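Local structure of 3-dehydroquinate dehydratase (Thermus thermophilus, 2UYG) at residues Pro94-Leu103 against Cys119-Ser130; Glu52-Gln60 against Ser81-Gln91. The protein catalyses the dehydration of 3-dehydroquinate to 3-dehydroshikimate in chorismate biosynthesis, probably as a trans-elimination through an enolate intermediate. All coordinates share one frame; numbering follows the deposited sequence.

Both contacts belong to one flavodoxin-like domain, a five-stranded parallel sheet with helices on its two faces. Contact 2 comes first along the chain and pairs helix 52-61 with helix 82-89 on one face of the sheet. Contact 1 follows, joining strand 95-99 to strand 121-124, the last strand within the chain. Their centres lie about 17 Å apart, yet they meet: Ile-88 of helix 82-89 packs against Val-95 at the start of the next strand. Helix 82-89 thus leads straight into the strand carrying the predicted proton donor, His-99, while contact 2 holds Asp-86, a predicted substrate-binding residue facing a neighbouring subunit.

Contact 1. Residues Pro94-Leu103 against Cys119-Ser130; sequences PVVEVHLTNL and CRGIVSGFGPLS
Val-95 to His-99 run beside Gly-121 to Ser-124 as neighbouring parallel strands at one side of a flavodoxin-like sheet. Main-chain bonds alternate along them: Glu-97 N to Gly-121 O (3.0 Å), Val-123 N to Glu-97 O, and His-99 N to Val-123 O. Beyond the strands, Gly-125 N and Ser-130 OG reach His-99 O from opposite faces of its carbonyl plane, Ser-130 OG at 2.8 Å; Gly-127 N bonds to Leu-100 O. These bonds tie the turn after strand 121-124 to His-99 and Leu-100, the latter a predicted substrate-binding residue.

Apolar contacts join Val-96 CG1 and Val-98 CG2 to Val-123 CG1 on the face covered by helix 129-140. On the other face the Ile-122 and Glu-97 side chains lie side by side, with Ile-122 CD1 3.3 Å from Glu-97 OE1. Pro-94 CB sits over one face of the Arg-120 guanidinium, whose NH2 bonds to Tyr-137.

The polar centre is His-99, the predicted proton donor. Its NE2 gives Glu-97 OE1 a 2.6 Å bond in the ring plane, using the oxygen's anti lone pair; the extended Glu-97 chain, CG anti to N (chi1 180°), carries OE1 alongside the ring. Ser-113 is a further partner of OE1, and Thr-115 bonds to OE2. A leucine in place of His-99 has no ring nitrogen, and would probably leave Glu-97 OE1 without its in-plane partner. Leu-103 CD1 covers one face of the imidazole, 3.5 Å above its centre.

Contact 2. Residues Glu52-Gln60 against Ser81-Gln91; sequences EGQLIEWVQ and SYALLDAIRAQ
Glu-52 holds CG anti to its main-chain nitrogen (chi1 164°) and stays extended beyond it, which carries the carboxylate across to Ser-81, whose OG likewise lies anti to N (chi1 -165°). Ser-81 OG donates to Glu-52 OE2, though the modelled 2.4 Å is doubtfully short. The same hydroxyl accepts from Leu-84 N at 3.1 Å, making Ser-81 the N-cap of helix 82-89. Glu-52 OE2 has a second partner in Tyr-80 of a neighbouring subunit, so the carboxylate that meets the cap of helix 82-89 also meets that subunit.

Above that polar end the helices pack through aliphatic groups. Ile-56 spreads its branches along the partner helix: CD1 rests on Ala-83 CB at 3.8 Å, and CG2 reaches Ala-87 CB. Val-59 divides its methyls, with CG2 against Ala-87 CB at 3.7 Å and CG1 against Leu-84 CD2, the valine and leucine side chains crossing at about a right angle. Leu-84 turns its other methyl, CD1, to Leu-55 CD1 at 3.9 Å. Small Ala-83 and Ala-87 probably help the segment axes to come as close as 8.7 Å.

At the far end Gln-91 CG lies 3.7 Å from Val-59 O, and the chain, bent at chi2, turns its amide back so that NE2 bonds in plane to Ile-88 O. A water bridges Gln-91 OE1 to Val-59 O.

Running nearly parallel, 9° apart, with Leu-55 and Val-59 on Leu-5 and Ile-88 on Leu-72, the pair is one helical layer of the flavodoxin-like three-layer sandwich that type II dehydroquinases adopt.

Contact 1. Residues Pro94-Leu103 against Cys119-Ser130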
loop_
_atom_site.group_PDB
_atom_site.type_symbol
_atom_site.label_atom_id
_atom_site.label_comp_id
_atom_site.label_asym_id
_atom_site.label_seq_id
_atom_site.Cartn_x
_atom_site.Cartn_y
_atom_site.Cartn_z
ATOM N N PRO A 94 -20.249 9.291 -28.246
ATOM C CA PRO A 94 -20.471 9.308 -26.798
ATOM C C PRO A 94 -20.773 7.901 -26.292
ATOM O O PRO A 94 -21.632 7.249 -26.892
ATOM C CB PRO A 94 -21.757 10.130 -26.656
ATOM C CG PRO A 94 -22.335 10.132 -27.981
ATOM C CD PRO A 94 -21.196 10.152 -28.958
ATOM N N VAL A 95 -20.146 7.508 -25.194
ATOM C CA VAL A 95 -20.375 6.222 -24.598
ATOM C C VAL A 95 -20.922 6.410 -23.136
ATOM O O VAL A 95 -20.345 7.161 -22.344
ATOM C CB VAL A 95 -19.104 5.456 -24.569
ATOM C CG1 VAL A 95 -19.324 4.096 -23.961
ATOM C CG2 VAL A 95 -18.504 5.296 -25.970
ATOM N N VAL A 96 -22.066 5.800 -22.841
ATOM C CA VAL A 96 -22.621 5.788 -21.526
ATOM C C VAL A 96 -22.435 4.360 -20.939
ATOM O O VAL A 96 -22.806 3.412 -21.560
ATOM C CB VAL A 96 -24.117 6.095 -21.496
ATOM C CG1 VAL A 96 -24.585 6.182 -20.047
ATOM C CG2 VAL A 96 -24.429 7.478 -22.202
ATOM N N GLU A 97 -21.807 4.267 -19.771
ATOM C CA GLU A 97 -21.486 3.004 -19.116
ATOM C C GLU A 97 -22.660 2.726 -18.202
ATOM O O GLU A 97 -23.042 3.557 -17.456
ATOM C CB GLU A 97 -20.184 3.116 -18.307
ATOM C CG GLU A 97 -19.828 1.846 -17.617
ATOM C CD GLU A 97 -18.450 1.836 -16.938
ATOM O OE1 GLU A 97 -18.336 1.378 -15.745
ATOM O OE2 GLU A 97 -17.502 2.281 -17.564
ATOM N N VAL A 98 -23.196 1.552 -18.257
ATOM C CA VAL A 98 -24.361 1.134 -17.482
ATOM C C VAL A 98 -24.066 -0.145 -16.737
ATOM O O VAL A 98 -23.344 -1.034 -17.237
ATOM C CB VAL A 98 -25.489 1.035 -18.591
ATOM C CG1 VAL A 98 -26.495 0.108 -18.329
ATOM C CG2 VAL A 98 -26.062 2.451 -18.811
ATOM N N HIS A 99 -24.611 -0.294 -15.516
ATOM C CA HIS A 99 -24.548 -1.611 -14.802
ATOM C C HIS A 99 -25.863 -1.806 -14.084
ATOM O O HIS A 99 -26.378 -0.841 -13.547
ATOM C CB HIS A 99 -23.452 -1.668 -13.741
ATOM C CG HIS A 99 -22.134 -1.216 -14.230
ATOM N ND1 HIS A 99 -21.208 -2.085 -14.779
ATOM C CD2 HIS A 99 -21.606 0.025 -14.348
ATOM C CE1 HIS A 99 -20.146 -1.393 -15.142
ATOM N NE2 HIS A 99 -20.361 -0.109 -14.903
ATOM N N LEU A 100 -26.349 -3.031 -14.051
ATOM C CA LEU A 100 -27.556 -3.398 -13.387
ATOM C C LEU A 100 -27.476 -3.180 -11.892
ATOM O O LEU A 100 -28.431 -2.706 -11.302
ATOM C CB LEU A 100 -27.813 -4.885 -13.577
ATOM C CG LEU A 100 -28.027 -5.249 -15.062
ATOM C CD1 LEU A 100 -27.541 -6.668 -15.226
ATOM C CD2 LEU A 100 -29.464 -5.070 -15.437
ATOM N N THR A 101 -26.339 -3.577 -11.321
ATOM C CA THR A 101 -26.134 -3.596 -9.884
ATOM C C THR A 101 -25.302 -2.446 -9.488
ATOM O O THR A 101 -24.654 -1.821 -10.316
ATOM C CB THR A 101 -25.353 -4.878 -9.374
ATOM O OG1 THR A 101 -24.040 -4.968 -9.968
ATOM C CG2 THR A 101 -26.055 -6.137 -9.722
ATOM N N ASN A 102 -25.310 -2.178 -8.187
ATOM C CA ASN A 102 -24.556 -1.094 -7.602
ATOM C C ASN A 102 -23.176 -1.648 -7.305
ATOM O O ASN A 102 -22.995 -2.447 -6.347
ATOM C CB ASN A 102 -25.207 -0.643 -6.284
ATOM C CG ASN A 102 -24.467 0.526 -5.641
ATOM O OD1 ASN A 102 -23.315 0.824 -5.990
ATOM N ND2 ASN A 102 -25.125 1.199 -4.718
ATOM N N LEU A 103 -22.211 -1.217 -8.098
ATOM C CA LEU A 103 -20.835 -1.704 -8.004
ATOM C C LEU A 103 -20.156 -1.483 -6.623
ATOM O O LEU A 103 -19.200 -2.175 -6.281
ATOM C CB LEU A 103 -20.005 -1.024 -9.058
ATOM C CG LEU A 103 -20.499 -1.399 -10.479
ATOM C CD1 LEU A 103 -19.523 -0.827 -11.461
ATOM C CD2 LEU A 103 -20.751 -2.903 -10.650
ATOM N N CYS A 119 -16.040 7.559 -20.632
ATOM C CA CYS A 119 -17.447 7.676 -20.965
ATOM C C CYS A 119 -18.058 9.095 -20.592
ATOM O O CYS A 119 -17.598 9.781 -19.680
ATOM C CB CYS A 119 -18.199 6.545 -20.207
ATOM S SG CYS A 119 -17.700 4.769 -20.662
ATOM N N ARG A 120 -19.147 9.450 -21.223
ATOM C CA ARG A 120 -19.925 10.613 -20.848
ATOM C C ARG A 120 -20.287 10.458 -19.403
ATOM O O ARG A 120 -20.156 11.360 -18.633
ATOM C CB ARG A 120 -21.260 10.704 -21.651
ATOM C CG ARG A 120 -21.135 11.350 -22.899
ATOM C CD ARG A 120 -20.727 12.863 -22.724
ATOM N NE ARG A 120 -20.451 13.340 -24.057
ATOM C CZ ARG A 120 -21.394 13.678 -24.908
ATOM N NH1 ARG A 120 -21.045 14.095 -26.130
ATOM N NH2 ARG A 120 -22.687 13.614 -24.555
ATOM N N GLY A 121 -20.800 9.297 -19.036
ATOM C CA GLY A 121 -21.252 9.136 -17.661
ATOM C C GLY A 121 -21.467 7.707 -17.337
ATOM O O GLY A 121 -21.224 6.826 -18.224
ATOM N N ILE A 122 -21.928 7.498 -16.099
ATOM C CA ILE A 122 -22.154 6.194 -15.553
ATOM C C ILE A 122 -23.439 6.099 -14.803
ATOM O O ILE A 122 -23.822 7.007 -14.052
ATOM C CB ILE A 122 -20.872 5.677 -14.735
ATOM C CG1 ILE A 122 -21.116 4.326 -14.052
ATOM C CG2 ILE A 122 -20.345 6.689 -13.813
ATOM C CD1 ILE A 122 -19.790 3.579 -13.785
ATOM N N VAL A 123 -24.172 5.013 -15.059
ATOM C CA VAL A 123 -25.352 4.764 -14.328
ATOM C C VAL A 123 -25.403 3.394 -13.782
ATOM O O VAL A 123 -25.323 2.384 -14.488
ATOM C CB VAL A 123 -26.732 5.299 -14.971
ATOM C CG1 VAL A 123 -26.610 5.962 -16.246
ATOM C CG2 VAL A 123 -27.804 4.362 -14.837
ATOM N N SER A 124 -25.506 3.299 -12.477
ATOM C CA SER A 124 -25.662 1.937 -11.969
ATOM C C SER A 124 -26.383 1.640 -10.663
ATOM O O SER A 124 -26.417 2.443 -9.779
ATOM C CB SER A 124 -24.276 1.309 -11.940
ATOM O OG SER A 124 -23.534 1.858 -10.918
ATOM N N GLY A 125 -27.004 0.448 -10.612
ATOM C CA GLY A 125 -27.766 -0.023 -9.458
ATOM C C GLY A 125 -29.264 -0.140 -9.676
ATOM O O GLY A 125 -29.963 -0.584 -8.827
ATOM N N PHE A 126 -29.760 0.328 -10.808
ATOM C CA PHE A 126 -31.174 0.423 -11.060
ATOM C C PHE A 126 -31.714 -0.777 -11.773
ATOM O O PHE A 126 -32.783 -0.709 -12.314
ATOM C CB PHE A 126 -31.463 1.737 -11.850
ATOM C CG PHE A 126 -30.825 2.911 -11.241
ATOM C CD1 PHE A 126 -29.714 3.467 -11.778
ATOM C CD2 PHE A 126 -31.278 3.396 -10.064
ATOM C CE1 PHE A 126 -29.054 4.514 -11.161
ATOM C CE2 PHE A 126 -30.683 4.416 -9.460
ATOM C CZ PHE A 126 -29.504 4.982 -9.982
ATOM N N GLY A 127 -31.009 -1.892 -11.838
ATOM C CA GLY A 127 -31.454 -2.999 -12.708
ATOM C C GLY A 127 -31.669 -2.608 -14.171
ATOM O O GLY A 127 -30.951 -1.813 -14.758
ATOM N N PRO A 128 -32.671 -3.187 -14.815
ATOM C CA PRO A 128 -32.914 -2.886 -16.217
ATOM C C PRO A 128 -33.056 -1.357 -16.497
ATOM O O PRO A 128 -32.713 -0.761 -17.533
ATOM C CB PRO A 128 -34.231 -3.606 -16.478
ATOM C CG PRO A 128 -34.201 -4.716 -15.626
ATOM C CD PRO A 128 -33.580 -4.235 -14.290
ATOM N N LEU A 129 -33.602 -0.696 -15.504
ATOM C CA LEU A 129 -33.778 0.739 -15.585
ATOM C C LEU A 129 -32.482 1.523 -15.716
ATOM O O LEU A 129 -32.545 2.671 -16.071
ATOM C CB LEU A 129 -34.564 1.188 -14.328
ATOM C CG LEU A 129 -36.014 0.716 -14.382
ATOM C CD1 LEU A 129 -36.614 0.861 -13.021
ATOM C CD2 LEU A 129 -36.831 1.530 -15.400
ATOM N N SER A 130 -31.301 0.980 -15.402
ATOM C CA SER A 130 -30.049 1.721 -15.720
ATOM C C SER A 130 -29.954 1.949 -17.232
ATOM O O SER A 130 -29.351 2.953 -17.670
ATOM C CB SER A 130 -28.738 0.960 -15.324
ATOM O OG SER A 130 -28.705 0.603 -13.992
#

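Contact 2. Residues Glu52-Gln60 against Ser81-Gln91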
loop_
_atom_site.group_PDB
_atom_site.type_symbol
_atom_site.label_atom_id
_atom_site.label_comp_id
_atom_site.label_asym_id
_atom_site.label_seq_id
_atom_site.Cartn_x
_atom_site.Cartn_y
_atom_site.Cartn_z
ATOM N N GLU A 52 -13.768 -10.252 -25.254
ATOM C CA GLU A 52 -13.264 -8.883 -25.089
ATOM C C GLU A 52 -13.020 -8.260 -26.463
ATOM O O GLU A 52 -13.414 -7.114 -26.770
ATOM C CB GLU A 52 -11.961 -8.952 -24.289
ATOM C CG GLU A 52 -11.134 -7.660 -24.381
ATOM C CD GLU A 52 -9.863 -7.664 -23.559
ATOM O OE1 GLU A 52 -9.053 -8.607 -23.801
ATOM O OE2 GLU A 52 -9.689 -6.722 -22.712
ATOM N N GLY A 53 -12.368 -9.053 -27.294
ATOM C CA GLY A 53 -12.152 -8.734 -28.687
ATOM C C GLY A 53 -13.389 -8.309 -29.484
ATOM O O GLY A 53 -13.310 -7.356 -30.268
ATOM N N GLN A 54 -14.487 -9.063 -29.354
ATOM C CA GLN A 54 -15.649 -8.739 -30.086
ATOM C C GLN A 54 -16.234 -7.432 -29.559
ATOM O O GLN A 54 -16.707 -6.631 -30.330
ATOM C CB GLN A 54 -16.645 -9.931 -30.064
ATOM C CG GLN A 54 -18.027 -9.612 -30.700
ATOM C CD GLN A 54 -17.992 -9.359 -32.188
ATOM O OE1 GLN A 54 -17.765 -8.201 -32.695
ATOM N NE2 GLN A 54 -18.348 -10.384 -32.899
ATOM N N LEU A 55 -16.161 -7.193 -28.241
ATOM C CA LEU A 55 -16.715 -5.957 -27.632
ATOM C C LEU A 55 -15.991 -4.752 -28.179
ATOM O O LEU A 55 -16.561 -3.731 -28.528
ATOM C CB LEU A 55 -16.531 -5.969 -26.080
ATOM C CG LEU A 55 -17.725 -5.837 -25.181
ATOM C CD1 LEU A 55 -17.344 -5.507 -23.699
ATOM C CD2 LEU A 55 -18.888 -4.978 -25.685
ATOM N N ILE A 56 -14.676 -4.896 -28.186
ATOM C CA ILE A 56 -13.790 -3.902 -28.708
ATOM C C ILE A 56 -14.195 -3.540 -30.140
ATOM O O ILE A 56 -14.418 -2.357 -30.429
ATOM C CB ILE A 56 -12.366 -4.430 -28.654
ATOM C CG1 ILE A 56 -11.844 -4.354 -27.206
ATOM C CG2 ILE A 56 -11.424 -3.612 -29.615
ATOM C CD1 ILE A 56 -10.523 -5.133 -27.004
ATOM N N GLU A 57 -14.292 -4.549 -31.018
ATOM C CA GLU A 57 -14.554 -4.323 -32.422
ATOM C C GLU A 57 -15.885 -3.604 -32.587
ATOM O O GLU A 57 -15.921 -2.627 -33.287
ATOM C CB GLU A 57 -14.459 -5.611 -33.249
ATOM C CG GLU A 57 -13.014 -5.980 -33.378
ATOM C CD GLU A 57 -12.665 -7.152 -34.252
ATOM O OE1 GLU A 57 -13.462 -8.073 -34.417
ATOM O OE2 GLU A 57 -11.497 -7.152 -34.700
ATOM N N TRP A 58 -16.927 -4.029 -31.876
ATOM C CA TRP A 58 -18.208 -3.339 -31.947
ATOM C C TRP A 58 -18.117 -1.888 -31.455
ATOM O O TRP A 58 -18.755 -0.961 -32.035
ATOM C CB TRP A 58 -19.224 -4.076 -31.125
ATOM C CG TRP A 58 -19.713 -5.355 -31.663
ATOM C CD1 TRP A 58 -19.845 -5.708 -33.040
ATOM C CD2 TRP A 58 -20.373 -6.400 -30.930
ATOM N NE1 TRP A 58 -20.458 -6.933 -33.137
ATOM C CE2 TRP A 58 -20.800 -7.384 -31.877
ATOM C CE3 TRP A 58 -20.577 -6.657 -29.520
ATOM C CZ2 TRP A 58 -21.358 -8.642 -31.481
ATOM C CZ3 TRP A 58 -21.174 -7.841 -29.122
ATOM C CH2 TRP A 58 -21.605 -8.823 -30.093
ATOM N N VAL A 59 -17.377 -1.597 -30.393
ATOM C CA VAL A 59 -17.311 -0.183 -30.092
ATOM C C VAL A 59 -16.566 0.520 -31.194
ATOM O O VAL A 59 -17.028 1.573 -31.673
ATOM C CB VAL A 59 -16.929 0.270 -28.581
ATOM C CG1 VAL A 59 -17.232 -0.739 -27.527
ATOM C CG2 VAL A 59 -15.649 0.928 -28.525
ATOM N N GLN A 60 -15.510 -0.114 -31.714
ATOM C CA GLN A 60 -14.651 0.567 -32.704
ATOM C C GLN A 60 -15.413 0.933 -33.978
ATOM O O GLN A 60 -15.281 2.090 -34.500
ATOM C CB GLN A 60 -13.442 -0.298 -33.093
ATOM C CG GLN A 60 -12.297 -0.399 -32.135
ATOM C CD GLN A 60 -11.249 -1.456 -32.585
ATOM O OE1 GLN A 60 -11.430 -2.154 -33.573
ATOM N NE2 GLN A 60 -10.207 -1.574 -31.854
ATOM N N SER A 81 -10.194 -4.435 -18.328
ATOM C CA SER A 81 -9.949 -4.250 -19.747
ATOM C C SER A 81 -9.538 -2.862 -20.169
ATOM O O SER A 81 -10.351 -2.138 -20.706
ATOM C CB SER A 81 -11.213 -4.586 -20.539
ATOM O OG SER A 81 -10.920 -4.760 -21.926
ATOM N N TYR A 82 -8.250 -2.546 -20.029
ATOM C CA TYR A 82 -7.717 -1.369 -20.577
ATOM C C TYR A 82 -7.763 -1.431 -22.085
ATOM O O TYR A 82 -7.743 -0.390 -22.733
ATOM C CB TYR A 82 -6.270 -1.121 -20.028
ATOM C CG TYR A 82 -6.150 -0.848 -18.503
ATOM C CD1 TYR A 82 -5.534 -1.769 -17.656
ATOM C CD2 TYR A 82 -6.587 0.361 -17.937
ATOM C CE1 TYR A 82 -5.324 -1.494 -16.294
ATOM C CE2 TYR A 82 -6.474 0.615 -16.547
ATOM C CZ TYR A 82 -5.824 -0.316 -15.760
ATOM O OH TYR A 82 -5.681 -0.135 -14.412
ATOM N N ALA A 83 -8.009 -2.570 -22.687
ATOM C CA ALA A 83 -8.137 -2.582 -24.130
ATOM C C ALA A 83 -9.455 -2.036 -24.551
ATOM O O ALA A 83 -9.554 -1.257 -25.554
ATOM C CB ALA A 83 -7.772 -3.939 -24.744
ATOM N N LEU A 84 -10.470 -2.273 -23.733
ATOM C CA LEU A 84 -11.781 -1.727 -23.980
ATOM C C LEU A 84 -11.854 -0.210 -23.760
ATOM O O LEU A 84 -12.491 0.536 -24.526
ATOM C CB LEU A 84 -12.757 -2.401 -23.090
ATOM C CG LEU A 84 -14.142 -2.797 -23.549
ATOM C CD1 LEU A 84 -15.068 -2.682 -22.365
ATOM C CD2 LEU A 84 -14.684 -2.186 -24.838
ATOM N N LEU A 85 -11.185 0.249 -22.715
ATOM C CA LEU A 85 -11.004 1.706 -22.556
ATOM C C LEU A 85 -10.406 2.308 -23.803
ATOM O O LEU A 85 -10.807 3.324 -24.214
ATOM C CB LEU A 85 -9.971 1.986 -21.458
ATOM C CG LEU A 85 -9.859 3.276 -20.686
ATOM C CD1 LEU A 85 -8.370 3.582 -20.261
ATOM C CD2 LEU A 85 -10.660 4.485 -21.145
ATOM N N ASP A 86 -9.336 1.733 -24.308
ATOM C CA ASP A 86 -8.654 2.380 -25.422
ATOM C C ASP A 86 -9.601 2.375 -26.655
ATOM O O ASP A 86 -9.591 3.295 -27.452
ATOM C CB ASP A 86 -7.321 1.682 -25.740
ATOM C CG ASP A 86 -6.155 2.244 -24.985
ATOM O OD1 ASP A 86 -6.339 3.251 -24.268
ATOM O OD2 ASP A 86 -4.952 1.750 -25.017
ATOM N N ALA A 87 -10.397 1.321 -26.782
ATOM C CA ALA A 87 -11.364 1.216 -27.873
ATOM C C ALA A 87 -12.310 2.388 -27.777
ATOM O O ALA A 87 -12.530 3.034 -28.780
ATOM C CB ALA A 87 -12.130 -0.026 -27.807
ATOM N N ILE A 88 -12.834 2.680 -26.560
ATOM C CA ILE A 88 -13.793 3.749 -26.489
ATOM C C ILE A 88 -13.199 5.123 -26.809
ATOM O O ILE A 88 -13.885 5.974 -27.420
ATOM C CB ILE A 88 -14.740 3.751 -25.217
ATOM C CG1 ILE A 88 -14.543 4.953 -24.385
ATOM C CG2 ILE A 88 -14.947 2.399 -24.438
ATOM C CD1 ILE A 88 -15.727 5.738 -24.433
ATOM N N ARG A 89 -11.933 5.311 -26.417
ATOM C CA ARG A 89 -11.211 6.558 -26.656
ATOM C C ARG A 89 -10.873 6.715 -28.139
ATOM O O ARG A 89 -10.724 7.834 -28.616
ATOM C CB ARG A 89 -9.889 6.648 -25.853
ATOM C CG ARG A 89 -9.999 7.177 -24.372
ATOM C CD ARG A 89 -9.742 8.705 -24.253
ATOM N NE ARG A 89 -10.946 9.602 -24.431
ATOM C CZ ARG A 89 -11.330 10.243 -25.584
ATOM N NH1 ARG A 89 -12.431 11.024 -25.580
ATOM N NH2 ARG A 89 -10.663 10.084 -26.744
ATOM N N ALA A 90 -10.793 5.602 -28.877
ATOM C CA ALA A 90 -10.256 5.629 -30.225
ATOM C C ALA A 90 -11.307 5.926 -31.227
ATOM O O ALA A 90 -10.970 5.887 -32.375
ATOM C CB ALA A 90 -9.603 4.313 -30.571
ATOM N N GLN A 91 -12.557 6.196 -30.790
ATOM C CA GLN A 91 -13.731 6.401 -31.633
ATOM C C GLN A 91 -14.572 7.607 -31.179
ATOM O O GLN A 91 -14.483 8.044 -30.045
ATOM C CB GLN A 91 -14.562 5.098 -31.704
ATOM C CG GLN A 91 -15.218 4.499 -30.451
ATOM C CD GLN A 91 -16.369 5.311 -30.031
ATOM O OE1 GLN A 91 -17.276 5.518 -30.837
ATOM N NE2 GLN A 91 -16.307 5.905 -28.804
HETATM O O HOH W 1 -17.702 4.040 -33.144
#